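Side-chain contacts in magnesium and cobalt efflux protein CorC (Neisseria meningitidis, PDB 2PLI), which probably takes part in magnesium and cobalt ion transport, the chain described being its C-terminal transporter-associated domain, which binds zinc in the crystal: residues H13-S16 and S17-R21; E29-N32 and T33-T37; K64-G68 and G69-T73. One frame throughout, in Å; residues are numbered along the deposited sequence.

Interaction 1 (H13-S16 and S17-R21); sequences HAVS and SERWR. With ZN (zinc ion), chain G.
His13 and Arg21 form an antiparallel hydrogen-bonded pair, and their side chains run side by side from the same face of the hairpin. Both leave the main chain trans to the amide nitrogen (chi1 -178° for His13), which sends imidazole and guanidinium outward together with their planes 26° apart. Arg21 then bends at chi3 and brings NH1 to the imidazole edge, 3.8 Å from CD2 of His13. NE2 of His13 binds a zinc ion at 2.0 Å, and two waters are further ligands of the metal. On the far side of the ring ND1 is hydrogen-bonded to Asp10, itself a zinc ligand in this protein; with the metal, this bond holds the ring's rotation and probably strengthens NE2 as a donor.

Val15 lies across Arg21 at about a right angle, its CG1 over one face of the guanidinium, 3.7 Å from NH2. The other methyl, CG2, rests 3.7 Å from CB of Arg19. Val15 and Ser16 both stand opposite Arg19, a classic beta bulge, and a type I turn from Ser16 to Arg19 reverses the chain. Around this turn OG of Ser16 works through water: one water links it to the amide of Glu18, another to NH1 of Arg19, lying in the guanidinium plane. On the reverse face Ala14 sets CB 3.8 Å from CD1 of Trp20.

The indole meets Phe34 and Phe35 of helix 28-35 edge to face. Beyond the hairpin, Arg19 and Arg21 touch strand 82-89, to which Trp20 is also joined by backbone hydrogen bonds with Ala87, while Ser17 reaches Arg89 of the second subunit. Within this chain strand 12-14 is thus outermost in the sheet, and the hairpin packs on helix 28-35 while also meeting the second subunit.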
loop_
_atom_site.group_PDB
_atom_site.type_symbol
_atom_site.label_atom_id
_atom_site.label_comp_id
_atom_site.label_asym_id
_atom_site.label_seq_id
_atom_site.Cartn_x
_atom_site.Cartn_y
_atom_site.Cartn_z
ATOM N N HIS A 13 -8.207 -5.881 0.055
ATOM C CA HIS A 13 -9.404 -5.158 -0.380
ATOM C C HIS A 13 -10.530 -5.408 0.564
ATOM O O HIS A 13 -10.929 -6.537 0.737
ATOM C CB HIS A 13 -9.806 -5.649 -1.740
ATOM C CG HIS A 13 -10.980 -4.933 -2.281
ATOM N ND1 HIS A 13 -10.997 -3.558 -2.435
ATOM C CD2 HIS A 13 -12.175 -5.389 -2.706
ATOM C CE1 HIS A 13 -12.185 -3.201 -2.898
ATOM N NE2 HIS A 13 -12.910 -4.296 -3.067
ATOM N N ALA A 14 -11.058 -4.374 1.183
ATOM C CA ALA A 14 -12.178 -4.584 2.078
ATOM C C ALA A 14 -13.437 -4.764 1.243
ATOM O O ALA A 14 -13.880 -3.808 0.612
ATOM C CB ALA A 14 -12.343 -3.398 3.025
ATOM N N VAL A 15 -14.034 -5.942 1.295
ATOM C CA VAL A 15 -15.269 -6.196 0.591
ATOM C C VAL A 15 -16.460 -5.670 1.379
ATOM O O VAL A 15 -17.547 -5.405 0.815
ATOM C CB VAL A 15 -15.437 -7.688 0.244
ATOM C CG1 VAL A 15 -14.298 -8.162 -0.668
ATOM C CG2 VAL A 15 -15.495 -8.547 1.461
ATOM N N SER A 16 -16.256 -5.614 2.696
ATOM C CA SER A 16 -17.071 -4.894 3.664
ATOM C C SER A 16 -16.195 -4.478 4.836
ATOM O O SER A 16 -14.981 -4.781 4.884
ATOM C CB SER A 16 -18.219 -5.774 4.121
ATOM O OG SER A 16 -17.744 -6.932 4.785
ATOM N N SER A 17 -16.767 -3.775 5.805
ATOM C CA SER A 17 -15.907 -3.194 6.829
ATOM C C SER A 17 -15.070 -4.224 7.580
ATOM O O SER A 17 -13.968 -3.892 8.017
ATOM C CB SER A 17 -16.686 -2.305 7.798
ATOM O OG SER A 17 -17.528 -3.076 8.629
ATOM N N GLU A 18 -15.585 -5.457 7.740
ATOM C CA GLU A 18 -14.863 -6.492 8.478
ATOM C C GLU A 18 -14.491 -7.779 7.715
ATOM O O GLU A 18 -14.287 -8.829 8.317
ATOM C CB GLU A 18 -15.571 -6.823 9.786
ATOM C CG GLU A 18 -15.499 -5.690 10.830
ATOM C CD GLU A 18 -14.063 -5.434 11.345
ATOM O OE1 GLU A 18 -13.410 -6.393 11.892
ATOM O OE2 GLU A 18 -13.581 -4.278 11.162
ATOM N N ARG A 19 -14.311 -7.666 6.413
ATOM C CA ARG A 19 -13.935 -8.820 5.601
ATOM C C ARG A 19 -13.092 -8.326 4.451
ATOM O O ARG A 19 -13.409 -7.320 3.844
ATOM C CB ARG A 19 -15.196 -9.476 5.074
ATOM C CG ARG A 19 -15.014 -10.861 4.656
ATOM C CD ARG A 19 -16.315 -11.607 5.010
ATOM N NE ARG A 19 -16.344 -12.839 4.296
ATOM C CZ ARG A 19 -16.911 -13.018 3.119
ATOM N NH1 ARG A 19 -17.620 -12.069 2.516
ATOM N NH2 ARG A 19 -16.797 -14.192 2.592
ATOM N N TRP A 20 -12.012 -9.046 4.176
ATOM C CA TRP A 20 -11.027 -8.611 3.219
ATOM C C TRP A 20 -10.648 -9.688 2.218
ATOM O O TRP A 20 -10.355 -10.826 2.603
ATOM C CB TRP A 20 -9.748 -8.174 3.961
ATOM C CG TRP A 20 -10.020 -7.152 4.987
ATOM C CD1 TRP A 20 -10.053 -5.810 4.800
ATOM C CD2 TRP A 20 -10.332 -7.370 6.371
ATOM N NE1 TRP A 20 -10.386 -5.167 5.968
ATOM C CE2 TRP A 20 -10.587 -6.105 6.943
ATOM C CE3 TRP A 20 -10.441 -8.503 7.186
ATOM C CZ2 TRP A 20 -10.924 -5.948 8.284
ATOM C CZ3 TRP A 20 -10.808 -8.333 8.542
ATOM C CH2 TRP A 20 -11.029 -7.072 9.060
ATOM N N ARG A 21 -10.591 -9.322 0.944
ATOM C CA ARG A 21 -10.077 -10.228 -0.058
ATOM C C ARG A 21 -8.621 -9.873 -0.273
ATOM O O ARG A 21 -8.311 -8.690 -0.534
ATOM C CB ARG A 21 -10.848 -10.096 -1.364
ATOM C CG ARG A 21 -10.387 -11.167 -2.363
ATOM C CD ARG A 21 -11.115 -11.044 -3.709
ATOM N NE ARG A 21 -12.551 -11.129 -3.586
ATOM C CZ ARG A 21 -13.393 -10.108 -3.775
ATOM N NH1 ARG A 21 -12.949 -8.885 -4.103
ATOM N NH2 ARG A 21 -14.689 -10.305 -3.626
HETATM ZN ZN ZN G . -14.708 -4.462 -3.987
HETATM O O HOH W 1 -18.203 -6.730 7.303
HETATM O O HOH W 2 -18.483 -9.189 3.427
HETATM O O HOH W 3 -14.186 -3.684 -5.818
HETATM O O HOH W 4 -15.361 -6.369 -3.601
#

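Interaction 2 (E29-N32 and T33-T37); sequences EDIN and TFFGT
Thr37 folds back over the last turn of helix 28-35 and gives its hydroxyl proton to the side-chain carbonyl of Asn32, with OG1 2.8 Å from OD1. The donor lies in the amide plane on a lone pair of OD1, the C=O...O angle being 134°. With chi1 at 50°, OG1 of Thr37 sits between its own amide nitrogen and carbonyl carbon and is turned back toward the helix; the two side chains meet at about a right angle. ND2 of Asn32 is hydrogen-bonded to the carbonyl of Tyr39, so both ends of this amide are engaged and its rotation is fixed.

Next to this polar link, Ile31 and Phe35 lie alongside each other, pointing the same way, with CG2 of Ile31 3.9 Å from CD2 of Phe35. Phe34 presents CD2 over the centre of the Phe35 ring, 3.3 Å above its plane. Ile31 also packs on Ile12 and Ile22 of the neighbouring strands.

Farther out, the backbone sets these positions. Phe35 N bonds Ile31 O at 2.9 Å, and a weak bond joins Gly36 N to Asn32 O where the chain leaves helical geometry with positive phi. A water bridges Thr37 O and, weakly, Asn32 O. Nearer the start of the helix another water joins OD1 of Asp30 to OG1 of Thr33, and OD2 of Asp30 forms a salt bridge with Arg21 of the third subunit. Glu29 and Asp45 share a zinc ion.

The chemistry divides the helix: aromatic and aliphatic groups turn to the sheet, whereas near its start the carboxylates of Glu29 and Asp30 meet zinc and arginine, whose positive charges probably favour their ionised form.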
loop_
_atom_site.group_PDB
_atom_site.type_symbol
_atom_site.label_atom_id
_atom_site.label_comp_id
_atom_site.label_asym_id
_atom_site.label_seq_id
_atom_site.Cartn_x
_atom_site.Cartn_y
_atom_site.Cartn_z
ATOM N N GLU A 29 4.988 -8.135 5.653
ATOM C CA GLU A 29 5.110 -6.859 6.354
ATOM C C GLU A 29 3.960 -5.911 6.078
ATOM O O GLU A 29 3.553 -5.160 6.940
ATOM C CB GLU A 29 6.413 -6.159 6.013
ATOM C CG GLU A 29 7.632 -6.972 6.339
ATOM C CD GLU A 29 8.130 -7.838 5.227
ATOM O OE1 GLU A 29 7.401 -8.201 4.293
ATOM O OE2 GLU A 29 9.329 -8.163 5.283
ATOM N N ASP A 30 3.432 -5.969 4.868
ATOM C CA ASP A 30 2.286 -5.149 4.518
ATOM C C ASP A 30 0.983 -5.639 5.142
ATOM O O ASP A 30 0.099 -4.831 5.541
ATOM C CB ASP A 30 2.217 -4.968 3.017
ATOM C CG ASP A 30 3.465 -4.239 2.482
ATOM O OD1 ASP A 30 3.908 -3.227 3.083
ATOM O OD2 ASP A 30 4.071 -4.747 1.515
ATOM N N ILE A 31 0.804 -6.951 5.392
ATOM C CA ILE A 31 -0.251 -7.544 6.197
ATOM C C ILE A 31 -0.147 -7.016 7.625
ATOM O O ILE A 31 -1.117 -6.596 8.219
ATOM C CB ILE A 31 -0.133 -9.082 6.190
ATOM C CG1 ILE A 31 -0.393 -9.626 4.758
ATOM C CG2 ILE A 31 -1.079 -9.704 7.212
ATOM C CD1 ILE A 31 -1.851 -9.531 4.231
ATOM N N ASN A 32 1.074 -6.971 8.138
ATOM C CA ASN A 32 1.254 -6.574 9.526
ATOM C C ASN A 32 0.869 -5.126 9.757
ATOM O O ASN A 32 0.241 -4.792 10.756
ATOM C CB ASN A 32 2.693 -6.838 9.979
ATOM C CG ASN A 32 2.968 -8.322 10.226
ATOM O OD1 ASN A 32 2.062 -9.136 10.431
ATOM N ND2 ASN A 32 4.242 -8.661 10.263
ATOM N N THR A 33 1.238 -4.261 8.817
ATOM C CA THR A 33 0.871 -2.843 8.910
ATOM C C THR A 33 -0.643 -2.689 8.885
ATOM O O THR A 33 -1.214 -1.914 9.669
ATOM C CB THR A 33 1.556 -2.059 7.794
ATOM O OG1 THR A 33 2.960 -2.195 7.973
ATOM C CG2 THR A 33 1.200 -0.583 7.841
ATOM N N PHE A 34 -1.275 -3.454 7.997
ATOM C CA PHE A 34 -2.711 -3.329 7.771
ATOM C C PHE A 34 -3.521 -3.786 8.958
ATOM O O PHE A 34 -4.503 -3.114 9.359
ATOM C CB PHE A 34 -3.106 -4.060 6.496
ATOM C CG PHE A 34 -4.550 -3.843 6.093
ATOM C CD1 PHE A 34 -4.876 -2.851 5.135
ATOM C CD2 PHE A 34 -5.579 -4.624 6.611
ATOM C CE1 PHE A 34 -6.168 -2.657 4.719
ATOM C CE2 PHE A 34 -6.864 -4.434 6.206
ATOM C CZ PHE A 34 -7.189 -3.429 5.291
ATOM N N PHE A 35 -3.111 -4.899 9.564
ATOM C CA PHE A 35 -3.900 -5.537 10.588
ATOM C C PHE A 35 -3.375 -5.359 11.994
ATOM O O PHE A 35 -4.058 -5.707 12.944
ATOM C CB PHE A 35 -4.007 -7.039 10.324
ATOM C CG PHE A 35 -4.887 -7.380 9.167
ATOM C CD1 PHE A 35 -6.261 -7.274 9.269
ATOM C CD2 PHE A 35 -4.348 -7.792 7.960
ATOM C CE1 PHE A 35 -7.068 -7.551 8.198
ATOM C CE2 PHE A 35 -5.149 -8.088 6.889
ATOM C CZ PHE A 35 -6.509 -7.951 6.988
ATOM N N GLY A 36 -2.176 -4.846 12.134
ATOM C CA GLY A 36 -1.535 -4.782 13.456
ATOM C C GLY A 36 -1.064 -6.133 14.001
ATOM O O GLY A 36 -0.791 -6.277 15.220
ATOM N N THR A 37 -0.935 -7.110 13.122
ATOM C CA THR A 37 -0.369 -8.429 13.412
ATOM C C THR A 37 1.159 -8.350 13.464
ATOM O O THR A 37 1.766 -7.367 13.049
ATOM C CB THR A 37 -0.851 -9.453 12.372
ATOM O OG1 THR A 37 -0.642 -8.921 11.052
ATOM C CG2 THR A 37 -2.354 -9.738 12.546
HETATM O O HOH W 5 4.069 -1.667 5.441
HETATM O O HOH W 6 2.436 -4.880 13.408
#

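Interaction 3 (K64-G68 and G69-T73); sequences KVLIG and GLQFT
Ile67 and Phe72 lie on the buried side of this hairpin, their side chains crossing at about a right angle. CD1 of Ile67 comes to 4.0 Å from CD2 of Phe72, reaching the ring obliquely. The ring leaves its backbone with CG trans to the carbonyl carbon (chi1 -65°), which turns its CD2 and CE2 side to Ile67. Val65 stands opposite Phe72 on the same face but touches it more loosely, CG1 lying 4.3 Å from CB of Phe72. Leu70 completes this face. Helix 47-55 covers it, with Glu54 and Leu55 against Val65 and Ile47 against Phe72, and Tyr39 packs on Leu70 and Phe72 while its hydroxyl is hydrogen-bonded to Ile67 O.

The other face, carrying Lys64, Leu66, Gln71 and Thr73, lies toward solvent, and the lysine and leucine are exposed. Yet side chains approach each other more closely here than on the buried face: CD2 of Leu66 presses on the aliphatic part of Gln71, 3.4 Å from its CG. The extended glutamine, its CG trans to the backbone nitrogen (chi1 177°), carries the amide past Leu66 to Lys64. NZ of Lys64 makes a weak hydrogen bond to OE1 of Gln71 at 3.3 Å, and CD of Lys64 also rests 3.6 Å from this oxygen.

Between the faces, the backbones of Val65 and Phe72 bond each other in both directions, each at 2.9 Å, and Ile67 and Leu70 likewise pair. Gly68, with positive phi, and Gly69 occupy the two central positions of the type II' turn that joins them. This is a classic two-residue beta hairpin, whose strand 64-67 is an outermost strand of the antiparallel sheet within this chain.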
loop_
_atom_site.group_PDB
_atom_site.type_symbol
_atom_site.label_atom_id
_atom_site.label_comp_id
_atom_site.label_asym_id
_atom_site.label_seq_id
_atom_site.Cartn_x
_atom_site.Cartn_y
_atom_site.Cartn_z
ATOM N N LYS A 64 -9.326 -23.503 5.347
ATOM C CA LYS A 64 -9.160 -22.382 6.243
ATOM C C LYS A 64 -8.038 -22.632 7.226
ATOM O O LYS A 64 -7.744 -23.798 7.600
ATOM C CB LYS A 64 -10.443 -22.037 6.963
ATOM C CG LYS A 64 -10.890 -22.947 8.035
ATOM C CD LYS A 64 -12.092 -22.287 8.810
ATOM C CE LYS A 64 -12.248 -22.848 10.211
ATOM N NZ LYS A 64 -13.500 -22.334 10.906
ATOM N N VAL A 65 -7.440 -21.525 7.654
ATOM C CA VAL A 65 -6.441 -21.545 8.698
ATOM C C VAL A 65 -6.538 -20.311 9.584
ATOM O O VAL A 65 -6.719 -19.192 9.101
ATOM C CB VAL A 65 -5.006 -21.809 8.118
ATOM C CG1 VAL A 65 -4.590 -20.679 7.270
ATOM C CG2 VAL A 65 -4.023 -22.131 9.221
ATOM N N LEU A 66 -6.458 -20.528 10.894
ATOM C CA LEU A 66 -6.367 -19.430 11.858
ATOM C C LEU A 66 -4.910 -19.119 12.167
ATOM O O LEU A 66 -4.153 -20.007 12.588
ATOM C CB LEU A 66 -7.070 -19.799 13.183
ATOM C CG LEU A 66 -8.536 -20.205 13.143
ATOM C CD1 LEU A 66 -9.195 -19.961 14.519
ATOM C CD2 LEU A 66 -9.284 -19.495 12.052
ATOM N N ILE A 67 -4.511 -17.868 11.978
ATOM C CA ILE A 67 -3.148 -17.458 12.306
ATOM C C ILE A 67 -3.263 -16.184 13.120
ATOM O O ILE A 67 -3.734 -15.156 12.636
ATOM C CB ILE A 67 -2.285 -17.169 11.066
ATOM C CG1 ILE A 67 -2.516 -18.210 9.958
ATOM C CG2 ILE A 67 -0.807 -17.053 11.489
ATOM C CD1 ILE A 67 -1.740 -17.912 8.646
ATOM N N GLY A 68 -2.853 -16.251 14.378
ATOM C CA GLY A 68 -3.071 -15.113 15.239
ATOM C C GLY A 68 -4.573 -14.897 15.317
ATOM O O GLY A 68 -5.356 -15.861 15.463
ATOM N N GLY A 69 -4.992 -13.654 15.212
ATOM C CA GLY A 69 -6.403 -13.338 15.397
ATOM C C GLY A 69 -7.163 -13.228 14.086
ATOM O O GLY A 69 -8.229 -12.625 14.059
ATOM N N LEU A 70 -6.607 -13.789 13.018
ATOM C CA LEU A 70 -7.219 -13.727 11.694
ATOM C C LEU A 70 -7.481 -15.132 11.156
ATOM O O LEU A 70 -6.634 -16.022 11.294
ATOM C CB LEU A 70 -6.332 -12.993 10.691
ATOM C CG LEU A 70 -6.068 -11.510 10.909
ATOM C CD1 LEU A 70 -5.184 -10.968 9.778
ATOM C CD2 LEU A 70 -7.359 -10.714 11.046
ATOM N N GLN A 71 -8.629 -15.308 10.514
ATOM C CA GLN A 71 -8.960 -16.549 9.800
ATOM C C GLN A 71 -8.817 -16.269 8.319
ATOM O O GLN A 71 -9.379 -15.270 7.802
ATOM C CB GLN A 71 -10.399 -16.960 10.075
ATOM C CG GLN A 71 -10.780 -18.210 9.282
ATOM C CD GLN A 71 -12.233 -18.538 9.402
ATOM O OE1 GLN A 71 -12.660 -19.144 10.393
ATOM N NE2 GLN A 71 -13.023 -18.137 8.408
ATOM N N PHE A 72 -8.066 -17.114 7.637
ATOM C CA PHE A 72 -7.868 -16.995 6.201
ATOM C C PHE A 72 -8.514 -18.191 5.564
ATOM O O PHE A 72 -8.187 -19.318 5.950
ATOM C CB PHE A 72 -6.396 -17.014 5.847
ATOM C CG PHE A 72 -5.651 -15.851 6.359
ATOM C CD1 PHE A 72 -5.630 -14.666 5.673
ATOM C CD2 PHE A 72 -5.038 -15.911 7.599
ATOM C CE1 PHE A 72 -4.971 -13.550 6.183
ATOM C CE2 PHE A 72 -4.354 -14.839 8.117
ATOM C CZ PHE A 72 -4.323 -13.632 7.426
ATOM N N THR A 73 -9.379 -17.961 4.595
ATOM C CA THR A 73 -9.958 -19.043 3.821
ATOM C C THR A 73 -9.457 -18.926 2.410
ATOM O O THR A 73 -9.439 -17.861 1.838
ATOM C CB THR A 73 -11.516 -19.012 3.836
ATOM O OG1 THR A 73 -11.978 -19.000 5.191
ATOM C CG2 THR A 73 -12.090 -20.234 3.120
#

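In the fold
The three contacts follow one another in series along the chain, none enclosing or crossing another: interactions 1 and 3 close hairpin turns, while interaction 2 is local to helix 28-35 and the residues just after it. Interaction 1 joins strands 12-14 and 19-23, and the chain then enters the helix. Trp20 from the first packs on Phe34 and Phe35 of the second. After helix 47-55 comes interaction 3, the hairpin of strands 64-67 and 70-77, where Leu70 touches Phe35 and Thr37. Interactions 1 and 3 do not touch but belong to one sheet, with strand 82-89 between their hairpins. Helix 28-35 therefore bridges the two, and interactions 1 and 2 also meet the second subunit.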